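Local coordinates for choline/ethanolamine kinase family protein (PDB 3DXQ) that belongs to the choline/ethanolamine kinase family and probably transfers phosphate to ethanolamine or a related amino alcohol, at residues P237-A248 against F291-R299. Sequence-based numbering, arbitrary orientation.
Sequences PAERGRVVIYKA and FSRHLAAVR
Two helices of the helical C-terminal part of this kinase-like fold pack at G241, where the start of helix 237-263 meets the last helix of the chain, 289-300. The axes of 237-248 and 291-299 approach to 7.8 Å with N-to-C directions 121° apart, and the CA atoms of G241 and H294 lie 4.2 Å from each other. H294 passes close by this glycine, with its CB and CD2 near G241 CA. V244 CG2 sits above one face of the imidazole, offset toward the rim, in a CH-pi contact 3.9 Å from the ring centroid, while R240 CD reaches the ring edge at NE2, 3.7 Å away. The guanidinium of R240 points elsewhere, to a salt bridge with E224. One turn along, V298 is a knob among A238, G241, R242 and I245; its CG2, set beside the backbone N with CG1 anti to it (chi1 173°), lies against the backbone of G241, which has no side chain to stand in the way. A297 CB closes the end of the contact near P237 O. Beyond H294, the F291 ring takes V244 CG1 at its edge, 3.8 Å from CD1, and meets I245 CD1 and A248 CB obliquely. With its CG anti to the backbone N (chi1 -171°), F291 sends its ring toward helix 237-263. R242 starts away from 291-299, its NH2 in a salt bridge with D204, and its side chain crosses V298 at about a right angle. An alanine in place of H294 would probably leave V244 CG2 without the ring face it lies over and R240 CD without the edge at NE2. No hydrogen bond crosses between the segments, so fit of shape and CH-pi packing join their 541 Å² of buried surface.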
ATOM      1  N   PRO A 237      -4.243 -23.349   3.906  1.00 36.71           N
ATOM      2  CA  PRO A 237      -5.095 -22.729   4.965  1.00 35.29           C
ATOM      3  C   PRO A 237      -4.405 -21.745   5.905  1.00 38.60           C
ATOM      4  O   PRO A 237      -5.060 -20.820   6.395  1.00 40.47           O
ATOM      5  CB  PRO A 237      -5.584 -23.917   5.743  1.00 32.42           C
ATOM      6  CG  PRO A 237      -5.552 -25.054   4.748  1.00 31.42           C
ATOM      7  CD  PRO A 237      -4.313 -24.818   3.928  1.00 34.82           C
ATOM      8  N   ALA A 238      -3.102 -21.926   6.150  1.00 39.72           N
ATOM      9  CA  ALA A 238      -2.361 -21.012   7.036  1.00 39.68           C
ATOM     10  C   ALA A 238      -2.032 -19.727   6.296  1.00 38.78           C
ATOM     11  O   ALA A 238      -2.015 -18.635   6.862  1.00 39.73           O
ATOM     12  CB  ALA A 238      -1.075 -21.675   7.547  1.00 38.87           C
ATOM     13  N   GLU A 239      -1.758 -19.876   5.016  1.00 40.69           N
ATOM     14  CA  GLU A 239      -1.415 -18.752   4.160  1.00 40.57           C
ATOM     15  C   GLU A 239      -2.631 -17.888   3.977  1.00 40.95           C
ATOM     16  O   GLU A 239      -2.613 -16.694   4.274  1.00 42.17           O
ATOM     17  CB  GLU A 239      -0.918 -19.267   2.812  1.00 39.45           C
ATOM     18  CG  GLU A 239       0.420 -19.892   2.933  1.00 38.94           C
ATOM     19  CD  GLU A 239       0.888 -20.662   1.702  1.00 38.50           C
ATOM     20  OE1 GLU A 239       0.084 -21.199   0.907  1.00 38.41           O
ATOM     21  OE2 GLU A 239       2.108 -20.789   1.576  1.00 33.01           O
ATOM     22  N   ARG A 240      -3.696 -18.517   3.503  1.00 42.26           N
ATOM     23  CA  ARG A 240      -4.991 -17.860   3.308  1.00 43.10           C
ATOM     24  C   ARG A 240      -5.412 -17.160   4.580  1.00 42.68           C
ATOM     25  O   ARG A 240      -5.899 -16.038   4.542  1.00 44.31           O
ATOM     26  CB  ARG A 240      -6.026 -18.910   2.941  1.00 44.66           C
ATOM     27  CG  ARG A 240      -7.363 -18.401   2.450  1.00 49.68           C
ATOM     28  CD  ARG A 240      -8.297 -19.589   2.273  1.00 52.29           C
ATOM     29  NE  ARG A 240      -7.620 -20.703   1.593  1.00 50.93           N
ATOM     30  CZ  ARG A 240      -7.493 -20.803   0.272  1.00 44.04           C
ATOM     31  NH1 ARG A 240      -8.006 -19.878  -0.497  1.00 43.15           N
ATOM     32  NH2 ARG A 240      -6.843 -21.819  -0.289  1.00 47.28           N
ATOM     33  N   GLY A 241      -5.231 -17.829   5.712  1.00 42.79           N
ATOM     34  CA  GLY A 241      -5.566 -17.249   7.010  1.00 43.21           C
ATOM     35  C   GLY A 241      -4.818 -15.956   7.317  1.00 42.82           C
ATOM     36  O   GLY A 241      -5.362 -15.034   7.920  1.00 41.92           O
ATOM     37  N   ARG A 242      -3.550 -15.902   6.936  1.00 42.50           N
ATOM     38  CA  ARG A 242      -2.760 -14.705   7.188  1.00 42.43           C
ATOM     39  C   ARG A 242      -3.261 -13.548   6.331  1.00 42.29           C
ATOM     40  O   ARG A 242      -3.398 -12.422   6.807  1.00 42.05           O
ATOM     41  CB  ARG A 242      -1.249 -14.977   7.030  1.00 41.64           C
ATOM     42  CG  ARG A 242      -0.593 -15.125   8.394  1.00 40.39           C
ATOM     43  CD  ARG A 242       0.765 -15.790   8.452  1.00 39.47           C
ATOM     44  NE  ARG A 242       1.761 -15.298   7.495  1.00 37.36           N
ATOM     45  CZ  ARG A 242       2.411 -16.081   6.626  1.00 36.67           C
ATOM     46  NH1 ARG A 242       2.172 -17.389   6.571  1.00 38.51           N
ATOM     47  NH2 ARG A 242       3.304 -15.574   5.801  1.00 35.84           N
ATOM     48  N   VAL A 243      -3.580 -13.836   5.077  1.00 42.02           N
ATOM     49  CA  VAL A 243      -4.092 -12.797   4.202  1.00 39.67           C
ATOM     50  C   VAL A 243      -5.380 -12.240   4.814  1.00 40.24           C
ATOM     51  O   VAL A 243      -5.529 -11.033   5.019  1.00 42.41           O
ATOM     52  CB  VAL A 243      -4.342 -13.306   2.789  1.00 36.54           C
ATOM     53  CG1 VAL A 243      -4.800 -12.162   1.920  1.00 34.08           C
ATOM     54  CG2 VAL A 243      -3.093 -13.913   2.219  1.00 36.05           C
ATOM     55  N   VAL A 244      -6.304 -13.114   5.147  1.00 40.84           N
ATOM     56  CA  VAL A 244      -7.565 -12.648   5.727  1.00 41.80           C
ATOM     57  C   VAL A 244      -7.308 -11.842   7.016  1.00 42.63           C
ATOM     58  O   VAL A 244      -7.935 -10.810   7.242  1.00 43.24           O
ATOM     59  CB  VAL A 244      -8.518 -13.817   5.938  1.00 40.74           C
ATOM     60  CG1 VAL A 244      -9.758 -13.397   6.711  1.00 41.90           C
ATOM     61  CG2 VAL A 244      -8.890 -14.392   4.589  1.00 36.54           C
ATOM     62  N   ILE A 245      -6.357 -12.291   7.830  1.00 43.54           N
ATOM     63  CA  ILE A 245      -6.007 -11.599   9.070  1.00 44.41           C
ATOM     64  C   ILE A 245      -5.533 -10.168   8.789  1.00 46.68           C
ATOM     65  O   ILE A 245      -5.956  -9.203   9.468  1.00 46.08           O
ATOM     66  CB  ILE A 245      -4.922 -12.385   9.858  1.00 44.80           C
ATOM     67  CG1 ILE A 245      -5.579 -13.504  10.661  1.00 45.91           C
ATOM     68  CG2 ILE A 245      -4.167 -11.493  10.810  1.00 40.84           C
ATOM     69  CD1 ILE A 245      -6.604 -12.990  11.631  1.00 51.74           C
ATOM     70  N   TYR A 246      -4.674 -10.031   7.782  1.00 45.32           N
ATOM     71  CA  TYR A 246      -4.167  -8.720   7.399  1.00 45.52           C
ATOM     72  C   TYR A 246      -5.249  -7.859   6.742  1.00 46.08           C
ATOM     73  O   TYR A 246      -5.256  -6.639   6.933  1.00 44.57           O
ATOM     74  CB  TYR A 246      -2.917  -8.839   6.511  1.00 44.52           C
ATOM     75  CG  TYR A 246      -1.719  -9.405   7.259  1.00 42.05           C
ATOM     76  CD1 TYR A 246      -1.316  -8.872   8.477  1.00 36.60           C
ATOM     77  CD2 TYR A 246      -0.987 -10.464   6.738  1.00 40.92           C
ATOM     78  CE1 TYR A 246      -0.223  -9.395   9.174  1.00 40.66           C
ATOM     79  CE2 TYR A 246       0.118 -10.990   7.417  1.00 43.29           C
ATOM     80  CZ  TYR A 246       0.495 -10.452   8.641  1.00 43.68           C
ATOM     81  OH  TYR A 246       1.594 -10.964   9.316  1.00 40.85           O
ATOM     82  N   LYS A 247      -6.154  -8.466   5.974  1.00 46.27           N
ATOM     83  CA  LYS A 247      -7.295  -7.704   5.472  1.00 45.96           C
ATOM     84  C   LYS A 247      -7.932  -6.962   6.653  1.00 44.12           C
ATOM     85  O   LYS A 247      -8.159  -5.764   6.583  1.00 43.09           O
ATOM     86  CB  LYS A 247      -8.345  -8.607   4.823  1.00 47.22           C
ATOM     87  CG  LYS A 247      -8.164  -8.921   3.349  1.00 46.70           C
ATOM     88  CD  LYS A 247      -9.173  -9.996   2.944  1.00 50.89           C
ATOM     89  CE  LYS A 247      -9.773  -9.778   1.573  1.00 54.12           C
ATOM     90  NZ  LYS A 247     -10.595 -10.947   1.103  1.00 50.84           N
ATOM     91  N   ALA A 248      -8.183  -7.671   7.750  1.00 43.21           N
ATOM     92  CA  ALA A 248      -8.813  -7.059   8.920  1.00 43.29           C
ATOM     93  C   ALA A 248      -7.900  -6.021   9.571  1.00 43.61           C
ATOM     94  O   ALA A 248      -8.332  -4.907   9.837  1.00 45.58           O
ATOM     95  CB  ALA A 248      -9.243  -8.130   9.951  1.00 41.88           C
ATOM     96  N   PHE A 291     -13.854 -16.205   9.752  1.00 51.54           N
ATOM     97  CA  PHE A 291     -12.693 -15.514  10.310  1.00 50.02           C
ATOM     98  C   PHE A 291     -12.047 -16.274  11.459  1.00 49.89           C
ATOM     99  O   PHE A 291     -10.825 -16.357  11.516  1.00 50.80           O
ATOM    100  CB  PHE A 291     -13.087 -14.102  10.757  1.00 49.91           C
ATOM    101  CG  PHE A 291     -11.926 -13.242  11.147  1.00 48.02           C
ATOM    102  CD1 PHE A 291     -11.090 -12.702  10.168  1.00 50.61           C
ATOM    103  CD2 PHE A 291     -11.670 -12.954  12.479  1.00 48.82           C
ATOM    104  CE1 PHE A 291     -10.000 -11.905  10.509  1.00 47.18           C
ATOM    105  CE2 PHE A 291     -10.589 -12.153  12.830  1.00 51.66           C
ATOM    106  CZ  PHE A 291      -9.749 -11.630  11.838  1.00 45.95           C
ATOM    107  N   SER A 292     -12.852 -16.815  12.374  1.00 49.72           N
ATOM    108  CA  SER A 292     -12.302 -17.582  13.488  1.00 50.41           C
ATOM    109  C   SER A 292     -11.595 -18.833  12.971  1.00 49.05           C
ATOM    110  O   SER A 292     -10.582 -19.242  13.532  1.00 47.87           O
ATOM    111  CB  SER A 292     -13.380 -17.944  14.496  1.00 51.25           C
ATOM    112  OG  SER A 292     -14.393 -18.709  13.883  1.00 57.95           O
ATOM    113  N   ARG A 293     -12.113 -19.426  11.897  1.00 49.05           N
ATOM    114  CA  ARG A 293     -11.428 -20.560  11.239  1.00 49.19           C
ATOM    115  C   ARG A 293     -10.081 -20.159  10.660  1.00 47.97           C
ATOM    116  O   ARG A 293      -9.095 -20.888  10.795  1.00 47.18           O
ATOM    117  CB  ARG A 293     -12.280 -21.168  10.122  1.00 49.56           C
ATOM    118  CG  ARG A 293     -12.854 -22.536  10.427  1.00 52.40           C
ATOM    119  CD  ARG A 293     -13.847 -22.937   9.345  1.00 59.48           C
ATOM    120  NE  ARG A 293     -15.201 -22.430   9.617  1.00 63.45           N
ATOM    121  CZ  ARG A 293     -16.053 -21.964   8.701  1.00 65.00           C
ATOM    122  NH1 ARG A 293     -15.702 -21.869   7.418  1.00 70.60           N
ATOM    123  NH2 ARG A 293     -17.258 -21.548   9.077  1.00 63.77           N
ATOM    124  N   HIS A 294     -10.047 -19.005  10.000  1.00 47.45           N
ATOM    125  CA  HIS A 294      -8.803 -18.481   9.446  1.00 46.37           C
ATOM    126  C   HIS A 294      -7.791 -18.174  10.545  1.00 44.99           C
ATOM    127  O   HIS A 294      -6.581 -18.384  10.371  1.00 43.56           O
ATOM    128  CB  HIS A 294      -9.066 -17.230   8.610  1.00 45.19           C
ATOM    129  CG  HIS A 294      -9.632 -17.520   7.261  1.00 43.91           C
ATOM    130  ND1 HIS A 294     -10.778 -16.920   6.788  1.00 45.94           N
ATOM    131  CD2 HIS A 294      -9.212 -18.354   6.280  1.00 42.89           C
ATOM    132  CE1 HIS A 294     -11.044 -17.374   5.578  1.00 39.29           C
ATOM    133  NE2 HIS A 294     -10.112 -18.249   5.248  1.00 41.82           N
ATOM    134  N   LEU A 295      -8.306 -17.677  11.664  1.00 42.61           N
ATOM    135  CA  LEU A 295      -7.490 -17.333  12.808  1.00 43.35           C
ATOM    136  C   LEU A 295      -6.903 -18.613  13.393  1.00 42.83           C
ATOM    137  O   LEU A 295      -5.686 -18.732  13.583  1.00 45.01           O
ATOM    138  CB  LEU A 295      -8.346 -16.609  13.835  1.00 43.49           C
ATOM    139  CG  LEU A 295      -7.648 -15.788  14.911  1.00 48.75           C
ATOM    140  CD1 LEU A 295      -6.897 -14.657  14.232  1.00 45.16           C
ATOM    141  CD2 LEU A 295      -8.655 -15.255  15.954  1.00 43.54           C
ATOM    142  N   ALA A 296      -7.779 -19.584  13.625  1.00 42.64           N
ATOM    143  CA  ALA A 296      -7.396 -20.891  14.162  1.00 41.12           C
ATOM    144  C   ALA A 296      -6.361 -21.587  13.277  1.00 39.37           C
ATOM    145  O   ALA A 296      -5.476 -22.263  13.790  1.00 41.11           O
ATOM    146  CB  ALA A 296      -8.613 -21.752  14.334  1.00 37.08           C
ATOM    147  N   ALA A 297      -6.474 -21.413  11.958  1.00 37.56           N
ATOM    148  CA  ALA A 297      -5.504 -21.965  10.991  1.00 35.34           C
ATOM    149  C   ALA A 297      -4.141 -21.268  11.097  1.00 38.34           C
ATOM    150  O   ALA A 297      -3.098 -21.911  10.942  1.00 40.14           O
ATOM    151  CB  ALA A 297      -6.047 -21.839   9.595  1.00 31.43           C
ATOM    152  N   VAL A 298      -4.134 -19.956  11.341  1.00 39.68           N
ATOM    153  CA  VAL A 298      -2.868 -19.257  11.546  1.00 41.48           C
ATOM    154  C   VAL A 298      -2.232 -19.675  12.858  1.00 43.06           C
ATOM    155  O   VAL A 298      -1.004 -19.866  12.899  1.00 42.33           O
ATOM    156  CB  VAL A 298      -2.998 -17.722  11.516  1.00 42.90           C
ATOM    157  CG1 VAL A 298      -1.692 -17.070  11.895  1.00 40.80           C
ATOM    158  CG2 VAL A 298      -3.397 -17.253  10.128  1.00 39.29           C
ATOM    159  N   ARG A 299      -3.049 -19.833  13.909  1.00 43.52           N
ATOM    160  CA  ARG A 299      -2.546 -20.225  15.231  1.00 45.90           C
ATOM    161  C   ARG A 299      -1.943 -21.637  15.192  1.00 45.83           C
ATOM    162  O   ARG A 299      -0.908 -21.901  15.815  1.00 45.49           O
ATOM    163  CB  ARG A 299      -3.651 -20.132  16.314  1.00 45.57           C
ATOM    164  CG  ARG A 299      -3.088 -19.961  17.726  1.00 45.98           C
ATOM    165  CD  ARG A 299      -4.154 -19.791  18.804  1.00 50.95           C
ATOM    166  NE  ARG A 299      -5.150 -18.757  18.507  1.00 57.48           N
ATOM    167  CZ  ARG A 299      -5.073 -17.472  18.861  1.00 60.02           C
ATOM    168  NH1 ARG A 299      -4.026 -17.002  19.532  1.00 62.48           N
ATOM    169  NH2 ARG A 299      -6.056 -16.642  18.522  1.00 58.23           N
TER